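Local coordinates for TRAS1 ORF2p (Bombyx mori, PDB 1WDU), which is the N-terminal endonuclease domain of a telomere-specific non-LTR retrotransposon protein and probably cuts the telomeric target DNA to start insertion, at residues A47-Q52 against A86-D91; P146-F151 against E214-L219; T80-I85 against S121-P126; Q24-R29 against S232-M237. The protein carries 1 engineered substitution. All blocks are in the same frame, centred on the assembly; numbering follows the deposited sequence.

Contact 1 of 4, residues A47-Q52 against A86-D91; sequences AIALIQ and AVFDHD
From Ala47 to Ile51 the backbone runs antiparallel to Ala86-Asp89, the two directions 178° apart, with Ala49 and Ala86 as a hydrogen-bonded pair and Ile48 and Val87 as the non-hydrogen-bonded pair beside it. This is the junction of strands 48-52 and 83-87 in one sheet of the four-layered alpha/beta sandwich. Ala49 N reaches Ala86 O, and Ala86 N reaches Ala49 O, each at 2.9 Å. Where the strand pairing gives out, Ala47 O still holds two donors: Phe88 N at 2.9 Å, and Asp89 N through a weak bond. Ile48 and Val87 lie side by side on the face that meets Leu119 of the other sheet, and Ile48 CD1 rests 3.8 Å from Val87 CG2. The opposite face carries the two alanines, Ala49 CB and Ala86 CB being 3.9 Å apart, with Ile51 CD1 also against Ala86 CB. This is the side of helix 31-44, whose Leu37 and Ala41 touch Phe88. With CG anti to its own carbonyl carbon (chi1 -55°), Phe88 swings its ring back along strand 48-52 and meets it edge-on: Ala49 CB sits in the ring plane, 3.4 Å from Phe88 CE1.

Contact 2 of 4, residues P146-F151 against E214-L219; sequences PKRLIF and EDMLDL
A 3-10 turn, Glu214-Met216, packs on the start of strand 149-154, and Asp215 grips the backbone of Arg148 there. The turn belongs to the connection from strand 204-212 to strand 220-225, which carries the chain from one sheet of the alpha/beta sandwich to the other. Arg148 N gives its main bond to Asp215 OD2 at 2.8 Å, on the syn lone pair, and a weak one to Asp215 OD1 at 3.2 Å. Thr213 OG1 is also bonded to OD2 and to Leu149 N, so it helps to set both the carboxylate and the strand end. The Asp215 CG stands between its backbone N and carbonyl carbon (chi1 75°), which turns the carboxylate to the strand. The Arg148 side chain bends at chi2 and folds back over it. Asp215 OD1 lies over one guanidinium face, 3.5 Å from Arg148 NE, in a salt bridge that is electrostatic and not a directed hydrogen bond, the oxygen standing well off the plane; Leu219 CD2 is at the guanidinium edge. Deeper in, Met216 presses CG on Leu149 O at 3.5 Å. Its chain bends twice and crosses Ile150 at about a right angle, bringing Met216 CE to 3.5 Å from Ile150 CD1.

Contact 3 of 4, residues T80-I85 against S121-P126; sequences TVKAAI and SYYFEP. With PO4 (phosphate ion), chain C.
Lys82 CB approaches the Tyr123 ring obliquely, 3.9 Å from Tyr123 CD1, while phosphate O3 lies in the ring plane at its edge. The contact packs one sheet of the four-layered alpha/beta sandwich on the other: strands 83-85 and 121-123 run nearly antiparallel, at 168°, with axes 5.9 Å apart. Tyr123 OH donates to phosphate O3 at 2.7 Å. The ion, probably from the crystallisation liquor, is also bonded to His234 NE2; it may mark where a DNA phosphate would lie, as in related endonucleases. Between the strands, Ile85 CG1 packs 3.6 Å from Ser121 CB, and Ala83 CB sits 3.6 Å from Ser121 O. The Ser121 rotation (chi1 -179°) turns OG to strand 48-52, where Ile51 O and Gln52 NE2 bond it. The extended Lys82 chain crosses Glu125 at about a right angle to form a salt bridge; Lys82 NZ is modelled 2.5 Å from Glu125 OE2, shorter than usual and doubtful in detail. The same Glu125 OE2 is also hydrogen-bonded by Asn104 ND2.

Contact 4 of 4, residues Q24-R29 against S232-M237; sequences QANLQR and SDHNGM. With PO4 (phosphate ion), chain C.
His234 CB starts beside strand 20-26, 3.4 Å from Asn26 O, and the ring beyond it lies over the Asn26 side chain. His234 closes the Ser-Asp-His sequence of residues 232-234, the motif in which DNase I-like endonucleases carry their active-site histidine. His234 CG is 3.7 Å from Asn26 CB, which makes a CH-pi contact over the ring face; the Asn26 amide continues beneath, stacked with its plane 14° from the ring. ND1 turns to Thr193 O and Asp208 OD1 through weak bonds, an Asp-His pairing consistent with that family. CD2 meets Gln28, whose CG lies in the ring plane at the edge, and His234 CE1 lies near Asn26 ND2. At the tip, NE2 donates to phosphate O2 at 2.8 Å, again in the ring plane. Asn26 is itself fixed: with CG anti to the backbone N (chi1 177°), its OD1 accepts from Gln28 N at 2.9 Å in an Asx turn, and ND2 has a weak bond to Asp154. Behind the site the two segments become sheet. A water takes Asn26 N at 2.8 Å and gives a weak bond to Asn235 O. Gln24 and Met237 then form an antiparallel hydrogen-bonded pair, with Gln24 N to Met237 O at 2.9 Å and Met237 N to Gln24 O at 2.8 Å. Gln24 OE1 is bonded to Thr210, and its NE2 lies 3.6 Å from Met237 CE.

How the contacts relate
Starting from the N terminus, strand 20-26 opens contact 4, which closes only when the chain returns at residues 232-237, so the other three contacts all fall within that one long loop. Contact 1 opens at 47-52 and contact 3 at 80-85; contact 1 closes at 86-91 before contact 3 closes at 121-126, and the two cross. Contact 2 follows in series, from 146-151 to 214-219. Contacts 1 and 4 build neighbouring strand pairs of one sheet, linked through Leu50 O and Ala25 N. Contact 3 bridges that sheet to the other, where contact 2 lies on the opposite side of the chain's centre. Contacts 3 and 4 share the phosphate.

Contact 1 of 4, residues A47-Q52 against A86-D91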
loop_
_atom_site.group_PDB
_atom_site.type_symbol
_atom_site.label_atom_id
_atom_site.label_comp_id
_atom_site.label_asym_id
_atom_site.label_seq_id
_atom_site.Cartn_x
_atom_site.Cartn_y
_atom_site.Cartn_z
ATOM N N ALA A 47 11.674 5.064 4.354
ATOM C CA ALA A 47 11.038 5.750 5.466
ATOM C C ALA A 47 9.724 5.068 5.816
ATOM O O ALA A 47 9.331 5.031 6.979
ATOM C CB ALA A 47 10.778 7.206 5.104
ATOM N N ILE A 48 9.067 4.509 4.797
ATOM C CA ILE A 48 7.764 3.872 4.961
ATOM C C ILE A 48 7.608 2.515 4.265
ATOM O O ILE A 48 8.237 2.229 3.240
ATOM C CB ILE A 48 6.639 4.784 4.391
ATOM C CG1 ILE A 48 6.680 6.172 5.049
ATOM C CG2 ILE A 48 5.273 4.117 4.586
ATOM C CD1 ILE A 48 6.172 6.194 6.464
ATOM N N ALA A 49 6.744 1.684 4.833
ATOM C CA ALA A 49 6.430 0.399 4.240
ATOM C C ALA A 49 4.911 0.220 4.344
ATOM O O ALA A 49 4.337 0.351 5.430
ATOM C CB ALA A 49 7.153 -0.724 4.966
ATOM N N LEU A 50 4.265 -0.017 3.204
ATOM C CA LEU A 50 2.819 -0.257 3.156
ATOM C C LEU A 50 2.715 -1.775 3.020
ATOM O O LEU A 50 2.940 -2.339 1.946
ATOM C CB LEU A 50 2.192 0.455 1.956
ATOM C CG LEU A 50 2.440 1.975 1.888
ATOM C CD1 LEU A 50 1.821 2.531 0.618
ATOM C CD2 LEU A 50 1.866 2.671 3.103
ATOM N N ILE A 51 2.381 -2.422 4.132
ATOM C CA ILE A 51 2.314 -3.873 4.220
ATOM C C ILE A 51 0.934 -4.509 4.202
ATOM O O ILE A 51 -0.052 -3.905 4.618
ATOM C CB ILE A 51 2.984 -4.345 5.528
ATOM C CG1 ILE A 51 4.358 -3.699 5.683
ATOM C CG2 ILE A 51 3.110 -5.862 5.541
ATOM C CD1 ILE A 51 4.901 -3.797 7.105
ATOM N N GLN A 52 0.892 -5.753 3.727
ATOM C CA GLN A 52 -0.324 -6.553 3.713
ATOM C C GLN A 52 0.080 -7.934 4.184
ATOM O O GLN A 52 1.169 -8.412 3.850
ATOM C CB GLN A 52 -0.932 -6.678 2.311
ATOM C CG GLN A 52 -1.331 -5.363 1.677
ATOM C CD GLN A 52 -0.141 -4.652 1.092
ATOM O OE1 GLN A 52 0.626 -5.249 0.337
ATOM N NE2 GLN A 52 0.024 -3.376 1.430
ATOM N N ALA A 86 4.396 0.448 8.366
ATOM C CA ALA A 86 5.617 0.545 9.164
ATOM C C ALA A 86 6.345 1.850 8.867
ATOM O O ALA A 86 6.580 2.204 7.710
ATOM C CB ALA A 86 6.534 -0.636 8.865
ATOM N N VAL A 87 6.693 2.572 9.920
ATOM C CA VAL A 87 7.415 3.819 9.767
ATOM C C VAL A 87 8.817 3.601 10.325
ATOM O O VAL A 87 8.992 3.428 11.531
ATOM C CB VAL A 87 6.720 4.969 10.528
ATOM C CG1 VAL A 87 7.490 6.263 10.321
ATOM C CG2 VAL A 87 5.273 5.125 10.032
ATOM N N PHE A 88 9.809 3.577 9.441
ATOM C CA PHE A 88 11.195 3.377 9.855
ATOM C C PHE A 88 11.876 4.702 10.201
ATOM O O PHE A 88 12.875 4.729 10.924
ATOM C CB PHE A 88 11.985 2.656 8.752
ATOM C CG PHE A 88 11.370 1.355 8.324
ATOM C CD1 PHE A 88 10.419 1.318 7.301
ATOM C CD2 PHE A 88 11.690 0.175 8.982
ATOM C CE1 PHE A 88 9.792 0.119 6.942
ATOM C CE2 PHE A 88 11.071 -1.026 8.636
ATOM C CZ PHE A 88 10.119 -1.052 7.614
ATOM N N ASP A 89 11.336 5.799 9.681
ATOM C CA ASP A 89 11.894 7.112 9.954
ATOM C C ASP A 89 11.500 7.495 11.378
ATOM O O ASP A 89 10.337 7.781 11.661
ATOM C CB ASP A 89 11.367 8.129 8.938
ATOM C CG ASP A 89 11.979 9.508 9.117
ATOM O OD1 ASP A 89 12.165 10.211 8.103
ATOM O OD2 ASP A 89 12.261 9.895 10.269
ATOM N N HIS A 90 12.492 7.488 12.264
ATOM C CA HIS A 90 12.312 7.784 13.685
ATOM C C HIS A 90 11.757 9.166 14.043
ATOM O O HIS A 90 11.043 9.303 15.042
ATOM C CB HIS A 90 13.650 7.557 14.412
ATOM C CG HIS A 90 13.580 7.734 15.898
ATOM N ND1 HIS A 90 13.377 8.960 16.499
ATOM C CD2 HIS A 90 13.684 6.836 16.909
ATOM C CE1 HIS A 90 13.359 8.811 17.812
ATOM N NE2 HIS A 90 13.543 7.531 18.088
ATOM N N ASP A 91 12.059 10.183 13.239
ATOM C CA ASP A 91 11.602 11.539 13.548
ATOM C C ASP A 91 10.356 12.014 12.825
ATOM O O ASP A 91 9.789 13.047 13.181
ATOM C CB ASP A 91 12.732 12.546 13.306
ATOM C CG ASP A 91 13.901 12.354 14.258
ATOM O OD1 ASP A 91 13.668 12.255 15.481
ATOM O OD2 ASP A 91 15.054 12.312 13.785
#

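Contact 2 of 4, residues P146-F151 against E214-L219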
loop_
_atom_site.group_PDB
_atom_site.type_symbol
_atom_site.label_atom_id
_atom_site.label_comp_id
_atom_site.label_asym_id
_atom_site.label_seq_id
_atom_site.Cartn_x
_atom_site.Cartn_y
_atom_site.Cartn_z
ATOM N N PRO A 146 -9.931 15.727 -0.248
ATOM C CA PRO A 146 -9.643 15.271 -1.613
ATOM C C PRO A 146 -8.199 15.499 -2.061
ATOM O O PRO A 146 -7.906 15.500 -3.260
ATOM C CB PRO A 146 -10.619 16.084 -2.443
ATOM C CG PRO A 146 -10.549 17.408 -1.751
ATOM C CD PRO A 146 -10.633 17.024 -0.281
ATOM N N LYS A 147 -7.301 15.698 -1.103
ATOM C CA LYS A 147 -5.894 15.929 -1.420
ATOM C C LYS A 147 -4.958 15.180 -0.477
ATOM O O LYS A 147 -5.363 14.740 0.598
ATOM C CB LYS A 147 -5.571 17.425 -1.340
ATOM C CG LYS A 147 -6.217 18.284 -2.416
ATOM C CD LYS A 147 -5.781 19.743 -2.289
ATOM C CE LYS A 147 -6.236 20.357 -0.963
ATOM N NZ LYS A 147 -5.857 21.799 -0.831
ATOM N N ARG A 148 -3.704 15.035 -0.894
ATOM C CA ARG A 148 -2.695 14.377 -0.074
ATOM C C ARG A 148 -3.043 12.936 0.311
ATOM O O ARG A 148 -2.842 12.532 1.451
ATOM C CB ARG A 148 -2.478 15.200 1.197
ATOM C CG ARG A 148 -2.145 16.653 0.938
ATOM C CD ARG A 148 -0.796 16.775 0.267
ATOM N NE ARG A 148 -0.604 18.098 -0.316
ATOM C CZ ARG A 148 0.502 18.479 -0.939
ATOM N NH1 ARG A 148 1.515 17.631 -1.054
ATOM N NH2 ARG A 148 0.595 19.697 -1.452
ATOM N N LEU A 149 -3.569 12.165 -0.630
ATOM C CA LEU A 149 -3.908 10.781 -0.345
ATOM C C LEU A 149 -3.072 9.819 -1.183
ATOM O O LEU A 149 -2.860 10.053 -2.370
ATOM C CB LEU A 149 -5.396 10.515 -0.625
ATOM C CG LEU A 149 -6.483 11.287 0.136
ATOM C CD1 LEU A 149 -7.843 10.665 -0.187
ATOM C CD2 LEU A 149 -6.237 11.236 1.633
ATOM N N ILE A 150 -2.588 8.751 -0.551
ATOM C CA ILE A 150 -1.818 7.705 -1.233
ATOM C C ILE A 150 -2.300 6.358 -0.691
ATOM O O ILE A 150 -2.299 6.135 0.523
ATOM C CB ILE A 150 -0.291 7.782 -0.963
ATOM C CG1 ILE A 150 0.275 9.140 -1.386
ATOM C CG2 ILE A 150 0.420 6.686 -1.754
ATOM C CD1 ILE A 150 1.777 9.293 -1.086
ATOM N N PHE A 151 -2.711 5.471 -1.593
ATOM C CA PHE A 151 -3.200 4.150 -1.216
ATOM C C PHE A 151 -2.299 3.111 -1.824
ATOM O O PHE A 151 -1.859 3.255 -2.959
ATOM C CB PHE A 151 -4.604 3.866 -1.767
ATOM C CG PHE A 151 -5.688 4.734 -1.206
ATOM C CD1 PHE A 151 -5.807 6.065 -1.596
ATOM C CD2 PHE A 151 -6.633 4.199 -0.326
ATOM C CE1 PHE A 151 -6.860 6.853 -1.122
ATOM C CE2 PHE A 151 -7.683 4.976 0.156
ATOM C CZ PHE A 151 -7.796 6.310 -0.247
ATOM N N GLU A 214 -4.890 13.516 -7.273
ATOM C CA GLU A 214 -4.187 14.218 -8.353
ATOM C C GLU A 214 -2.967 15.011 -7.880
ATOM O O GLU A 214 -1.889 14.914 -8.469
ATOM C CB GLU A 214 -5.170 15.151 -9.080
ATOM C CG GLU A 214 -4.566 16.033 -10.176
ATOM C CD GLU A 214 -4.128 15.249 -11.402
ATOM O OE1 GLU A 214 -4.950 14.472 -11.937
ATOM O OE2 GLU A 214 -2.966 15.415 -11.837
ATOM N N ASP A 215 -3.141 15.784 -6.812
ATOM C CA ASP A 215 -2.072 16.613 -6.260
ATOM C C ASP A 215 -0.800 15.856 -5.878
ATOM O O ASP A 215 0.262 16.456 -5.757
ATOM C CB ASP A 215 -2.593 17.388 -5.041
ATOM C CG ASP A 215 -2.757 16.506 -3.802
ATOM O OD1 ASP A 215 -1.763 16.312 -3.067
ATOM O OD2 ASP A 215 -3.876 16.005 -3.567
ATOM N N MET A 216 -0.894 14.543 -5.688
ATOM C CA MET A 216 0.281 13.763 -5.315
ATOM C C MET A 216 1.205 13.528 -6.493
ATOM O O MET A 216 2.417 13.385 -6.320
ATOM C CB MET A 216 -0.128 12.439 -4.674
ATOM C CG MET A 216 -0.658 12.619 -3.264
ATOM S SD MET A 216 0.463 13.646 -2.278
ATOM C CE MET A 216 1.942 12.603 -2.270
ATOM N N LEU A 217 0.637 13.467 -7.691
ATOM C CA LEU A 217 1.467 13.321 -8.878
ATOM C C LEU A 217 2.280 14.615 -8.835
ATOM O O LEU A 217 1.720 15.673 -8.555
ATOM C CB LEU A 217 0.596 13.278 -10.134
ATOM C CG LEU A 217 -0.031 11.946 -10.551
ATOM C CD1 LEU A 217 -0.664 11.262 -9.371
ATOM C CD2 LEU A 217 -1.066 12.202 -11.636
ATOM N N ASP A 218 3.582 14.523 -9.091
ATOM C CA ASP A 218 4.510 15.669 -9.059
ATOM C C ASP A 218 5.350 15.581 -7.791
ATOM O O ASP A 218 6.364 16.269 -7.651
ATOM C CB ASP A 218 3.784 17.027 -9.069
ATOM C CG ASP A 218 3.323 17.442 -10.456
ATOM O OD1 ASP A 218 2.858 18.594 -10.602
ATOM O OD2 ASP A 218 3.425 16.623 -11.396
ATOM N N LEU A 219 4.898 14.740 -6.862
ATOM C CA LEU A 219 5.597 14.516 -5.603
ATOM C C LEU A 219 6.039 13.057 -5.531
ATOM O O LEU A 219 6.744 12.661 -4.605
ATOM C CB LEU A 219 4.674 14.817 -4.420
ATOM C CG LEU A 219 4.568 16.249 -3.887
ATOM C CD1 LEU A 219 4.450 17.246 -5.028
ATOM C CD2 LEU A 219 3.365 16.334 -2.963
#

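Contact 3 of 4, residues T80-I85 against S121-P126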
loop_
_atom_site.group_PDB
_atom_site.type_symbol
_atom_site.label_atom_id
_atom_site.label_comp_id
_atom_site.label_asym_id
_atom_site.label_seq_id
_atom_site.Cartn_x
_atom_site.Cartn_y
_atom_site.Cartn_z
ATOM N N THR A 80 -4.766 -12.343 13.583
ATOM C CA THR A 80 -4.500 -12.008 12.184
ATOM C C THR A 80 -4.696 -10.539 11.807
ATOM O O THR A 80 -5.768 -9.964 11.995
ATOM C CB THR A 80 -5.355 -12.887 11.228
ATOM O OG1 THR A 80 -4.668 -14.119 10.988
ATOM C CG2 THR A 80 -5.589 -12.191 9.889
ATOM N N VAL A 81 -3.634 -9.954 11.264
ATOM C CA VAL A 81 -3.639 -8.569 10.812
ATOM C C VAL A 81 -3.438 -8.632 9.303
ATOM O O VAL A 81 -2.459 -9.195 8.820
ATOM C CB VAL A 81 -2.495 -7.768 11.464
ATOM C CG1 VAL A 81 -2.497 -6.344 10.954
ATOM C CG2 VAL A 81 -2.655 -7.795 12.991
ATOM N N LYS A 82 -4.374 -8.068 8.559
ATOM C CA LYS A 82 -4.295 -8.108 7.107
ATOM C C LYS A 82 -3.516 -6.953 6.490
ATOM O O LYS A 82 -2.987 -7.084 5.394
ATOM C CB LYS A 82 -5.711 -8.172 6.528
ATOM C CG LYS A 82 -6.521 -9.299 7.149
ATOM C CD LYS A 82 -7.913 -9.402 6.575
ATOM C CE LYS A 82 -8.719 -10.461 7.319
ATOM N NZ LYS A 82 -10.124 -10.481 6.837
ATOM N N ALA A 83 -3.434 -5.832 7.199
ATOM C CA ALA A 83 -2.715 -4.672 6.693
ATOM C C ALA A 83 -2.028 -3.874 7.798
ATOM O O ALA A 83 -2.478 -3.836 8.944
ATOM C CB ALA A 83 -3.657 -3.780 5.923
ATOM N N ALA A 84 -0.916 -3.247 7.444
ATOM C CA ALA A 84 -0.178 -2.458 8.405
ATOM C C ALA A 84 0.718 -1.453 7.713
ATOM O O ALA A 84 1.029 -1.572 6.527
ATOM C CB ALA A 84 0.650 -3.361 9.297
ATOM N N ILE A 85 1.124 -0.448 8.472
ATOM C CA ILE A 85 2.009 0.565 7.950
ATOM C C ILE A 85 3.203 0.690 8.897
ATOM O O ILE A 85 3.045 0.974 10.086
ATOM C CB ILE A 85 1.277 1.913 7.807
ATOM C CG1 ILE A 85 0.179 1.783 6.740
ATOM C CG2 ILE A 85 2.268 3.006 7.446
ATOM C CD1 ILE A 85 -0.671 3.037 6.527
ATOM N N SER A 121 -2.731 1.556 3.760
ATOM C CA SER A 121 -2.306 0.238 3.328
ATOM C C SER A 121 -3.578 -0.594 3.401
ATOM O O SER A 121 -4.280 -0.577 4.411
ATOM C CB SER A 121 -1.231 -0.340 4.259
ATOM O OG SER A 121 -0.803 -1.619 3.804
ATOM N N TYR A 122 -3.870 -1.319 2.327
ATOM C CA TYR A 122 -5.083 -2.116 2.262
ATOM C C TYR A 122 -4.866 -3.519 1.707
ATOM O O TYR A 122 -3.874 -3.800 1.033
ATOM C CB TYR A 122 -6.111 -1.410 1.384
ATOM C CG TYR A 122 -5.720 -1.361 -0.083
ATOM C CD1 TYR A 122 -5.063 -0.252 -0.624
ATOM C CD2 TYR A 122 -6.013 -2.432 -0.935
ATOM C CE1 TYR A 122 -4.717 -0.205 -1.976
ATOM C CE2 TYR A 122 -5.664 -2.400 -2.287
ATOM C CZ TYR A 122 -5.020 -1.285 -2.801
ATOM O OH TYR A 122 -4.693 -1.272 -4.139
ATOM N N TYR A 123 -5.833 -4.382 1.991
ATOM C CA TYR A 123 -5.835 -5.760 1.526
ATOM C C TYR A 123 -7.293 -6.233 1.370
ATOM O O TYR A 123 -8.072 -6.218 2.322
ATOM C CB TYR A 123 -5.085 -6.662 2.505
ATOM C CG TYR A 123 -5.157 -8.122 2.121
ATOM C CD1 TYR A 123 -6.090 -8.974 2.711
ATOM C CD2 TYR A 123 -4.337 -8.639 1.121
ATOM C CE1 TYR A 123 -6.206 -10.297 2.316
ATOM C CE2 TYR A 123 -4.444 -9.955 0.716
ATOM C CZ TYR A 123 -5.380 -10.780 1.316
ATOM O OH TYR A 123 -5.490 -12.087 0.913
ATOM N N PHE A 124 -7.646 -6.638 0.154
ATOM C CA PHE A 124 -8.989 -7.111 -0.154
ATOM C C PHE A 124 -8.930 -8.625 -0.419
ATOM O O PHE A 124 -8.228 -9.069 -1.336
ATOM C CB PHE A 124 -9.516 -6.387 -1.403
ATOM C CG PHE A 124 -9.507 -4.870 -1.296
ATOM C CD1 PHE A 124 -9.497 -4.087 -2.446
ATOM C CD2 PHE A 124 -9.512 -4.230 -0.046
ATOM C CE1 PHE A 124 -9.493 -2.700 -2.367
ATOM C CE2 PHE A 124 -9.506 -2.842 0.049
ATOM C CZ PHE A 124 -9.496 -2.071 -1.121
ATOM N N GLU A 125 -9.657 -9.411 0.379
ATOM C CA GLU A 125 -9.675 -10.864 0.194
ATOM C C GLU A 125 -10.081 -11.144 -1.243
ATOM O O GLU A 125 -10.916 -10.432 -1.804
ATOM C CB GLU A 125 -10.706 -11.535 1.102
ATOM C CG GLU A 125 -11.052 -10.769 2.355
ATOM C CD GLU A 125 -9.971 -10.862 3.380
ATOM O OE1 GLU A 125 -9.097 -11.752 3.234
ATOM O OE2 GLU A 125 -10.005 -10.053 4.335
ATOM N N PRO A 126 -9.511 -12.192 -1.855
ATOM C CA PRO A 126 -9.837 -12.543 -3.239
ATOM C C PRO A 126 -11.200 -13.230 -3.332
ATOM O O PRO A 126 -11.799 -13.288 -4.409
ATOM C CB PRO A 126 -8.706 -13.489 -3.620
ATOM C CG PRO A 126 -8.524 -14.258 -2.346
ATOM C CD PRO A 126 -8.536 -13.148 -1.295
HETATM P P PO4 C . -3.105 -13.413 -1.096
HETATM O O1 PO4 C . -4.015 -14.685 -0.963
HETATM O O2 PO4 C . -1.922 -13.611 -2.019
HETATM O O3 PO4 C . -3.954 -12.160 -1.364
HETATM O O4 PO4 C . -2.535 -13.206 0.320
#

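Contact 4 of 4, residues Q24-R29 against S232-M237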
loop_
_atom_site.group_PDB
_atom_site.type_symbol
_atom_site.label_atom_id
_atom_site.label_comp_id
_atom_site.label_asym_id
_atom_site.label_seq_id
_atom_site.Cartn_x
_atom_site.Cartn_y
_atom_site.Cartn_z
ATOM N N GLN A 24 6.146 -1.209 -0.747
ATOM C CA GLN A 24 4.806 -1.793 -0.730
ATOM C C GLN A 24 4.976 -3.297 -0.928
ATOM O O GLN A 24 5.546 -3.723 -1.926
ATOM C CB GLN A 24 3.925 -1.227 -1.854
ATOM C CG GLN A 24 2.468 -1.723 -1.800
ATOM C CD GLN A 24 1.608 -1.161 -2.923
ATOM O OE1 GLN A 24 1.549 0.052 -3.117
ATOM N NE2 GLN A 24 0.933 -2.044 -3.670
ATOM N N ALA A 25 4.481 -4.101 0.010
ATOM C CA ALA A 25 4.635 -5.545 -0.116
ATOM C C ALA A 25 3.652 -6.388 0.677
ATOM O O ALA A 25 3.296 -6.065 1.814
ATOM C CB ALA A 25 6.061 -5.946 0.270
ATOM N N ASN A 26 3.227 -7.478 0.049
ATOM C CA ASN A 26 2.329 -8.438 0.657
ATOM C C ASN A 26 3.243 -9.575 1.095
ATOM O O ASN A 26 3.731 -10.344 0.276
ATOM C CB ASN A 26 1.307 -8.959 -0.356
ATOM C CG ASN A 26 0.401 -10.031 0.236
ATOM O OD1 ASN A 26 0.749 -10.665 1.235
ATOM N ND2 ASN A 26 -0.758 -10.244 -0.379
ATOM N N LEU A 27 3.471 -9.656 2.397
ATOM C CA LEU A 27 4.341 -10.649 3.009
ATOM C C LEU A 27 3.775 -12.056 3.120
ATOM O O LEU A 27 4.523 -13.013 3.352
ATOM C CB LEU A 27 4.734 -10.158 4.398
ATOM C CG LEU A 27 5.850 -9.114 4.486
ATOM C CD1 LEU A 27 6.022 -8.383 3.168
ATOM C CD2 LEU A 27 5.538 -8.156 5.633
ATOM N N GLN A 28 2.459 -12.174 2.970
ATOM C CA GLN A 28 1.772 -13.461 3.058
ATOM C C GLN A 28 1.961 -14.213 4.378
ATOM O O GLN A 28 1.934 -15.440 4.407
ATOM C CB GLN A 28 2.183 -14.361 1.888
ATOM C CG GLN A 28 1.531 -13.957 0.573
ATOM C CD GLN A 28 1.661 -15.012 -0.511
ATOM O OE1 GLN A 28 0.944 -14.974 -1.515
ATOM N NE2 GLN A 28 2.582 -15.953 -0.323
ATOM N N ARG A 29 2.143 -13.472 5.467
ATOM C CA ARG A 29 2.322 -14.065 6.790
ATOM C C ARG A 29 3.614 -14.866 6.945
ATOM O O ARG A 29 3.745 -15.649 7.887
ATOM C CB ARG A 29 1.138 -14.978 7.135
ATOM C CG ARG A 29 -0.234 -14.332 7.027
ATOM C CD ARG A 29 -1.274 -15.184 7.736
ATOM N NE ARG A 29 -2.643 -14.773 7.435
ATOM C CZ ARG A 29 -3.226 -14.933 6.250
ATOM N NH1 ARG A 29 -2.557 -15.495 5.248
ATOM N NH2 ARG A 29 -4.479 -14.535 6.063
ATOM N N SER A 232 7.575 -14.387 -1.290
ATOM C CA SER A 232 6.293 -14.895 -0.822
ATOM C C SER A 232 5.260 -14.794 -1.940
ATOM O O SER A 232 4.164 -14.266 -1.742
ATOM C CB SER A 232 5.816 -14.099 0.402
ATOM O OG SER A 232 5.478 -12.764 0.064
ATOM N N ASP A 233 5.624 -15.297 -3.117
ATOM C CA ASP A 233 4.743 -15.270 -4.283
ATOM C C ASP A 233 4.419 -13.854 -4.743
ATOM O O ASP A 233 4.018 -13.648 -5.887
ATOM C CB ASP A 233 3.438 -16.017 -3.990
ATOM C CG ASP A 233 3.626 -17.518 -3.924
ATOM O OD1 ASP A 233 2.615 -18.228 -3.732
ATOM O OD2 ASP A 233 4.779 -17.987 -4.064
ATOM N N HIS A 234 4.583 -12.888 -3.847
ATOM C CA HIS A 234 4.314 -11.493 -4.162
ATOM C C HIS A 234 5.623 -10.730 -4.275
ATOM O O HIS A 234 6.546 -10.955 -3.494
ATOM C CB HIS A 234 3.447 -10.854 -3.070
ATOM C CG HIS A 234 1.980 -11.108 -3.231
ATOM N ND1 HIS A 234 1.217 -10.472 -4.186
ATOM C CD2 HIS A 234 1.137 -11.930 -2.561
ATOM C CE1 HIS A 234 -0.033 -10.890 -4.098
ATOM N NE2 HIS A 234 -0.108 -11.775 -3.119
ATOM N N ASN A 235 5.700 -9.837 -5.254
ATOM C CA ASN A 235 6.893 -9.028 -5.444
ATOM C C ASN A 235 6.712 -7.653 -4.818
ATOM O O ASN A 235 5.675 -7.004 -4.994
ATOM C CB ASN A 235 7.211 -8.870 -6.931
ATOM C CG ASN A 235 7.639 -10.169 -7.570
ATOM O OD1 ASN A 235 8.145 -11.068 -6.893
ATOM N ND2 ASN A 235 7.454 -10.275 -8.879
ATOM N N GLY A 236 7.723 -7.215 -4.078
ATOM C CA GLY A 236 7.653 -5.912 -3.451
ATOM C C GLY A 236 7.705 -4.801 -4.489
ATOM O O GLY A 236 8.111 -5.017 -5.639
ATOM N N MET A 237 7.267 -3.612 -4.082
ATOM C CA MET A 237 7.269 -2.446 -4.949
ATOM C C MET A 237 7.899 -1.284 -4.203
ATOM O O MET A 237 8.015 -1.312 -2.968
ATOM C CB MET A 237 5.845 -2.103 -5.378
ATOM C CG MET A 237 5.312 -3.070 -6.408
ATOM S SD MET A 237 3.522 -3.260 -6.367
ATOM C CE MET A 237 3.354 -4.418 -4.984
HETATM P P PO4 C . -3.105 -13.413 -1.096
HETATM O O1 PO4 C . -4.015 -14.685 -0.963
HETATM O O2 PO4 C . -1.922 -13.611 -2.019
HETATM O O3 PO4 C . -3.954 -12.160 -1.364
HETATM O O4 PO4 C . -2.535 -13.206 0.320
HETATM O O HOH W 1 3.242 -7.198 -2.748
#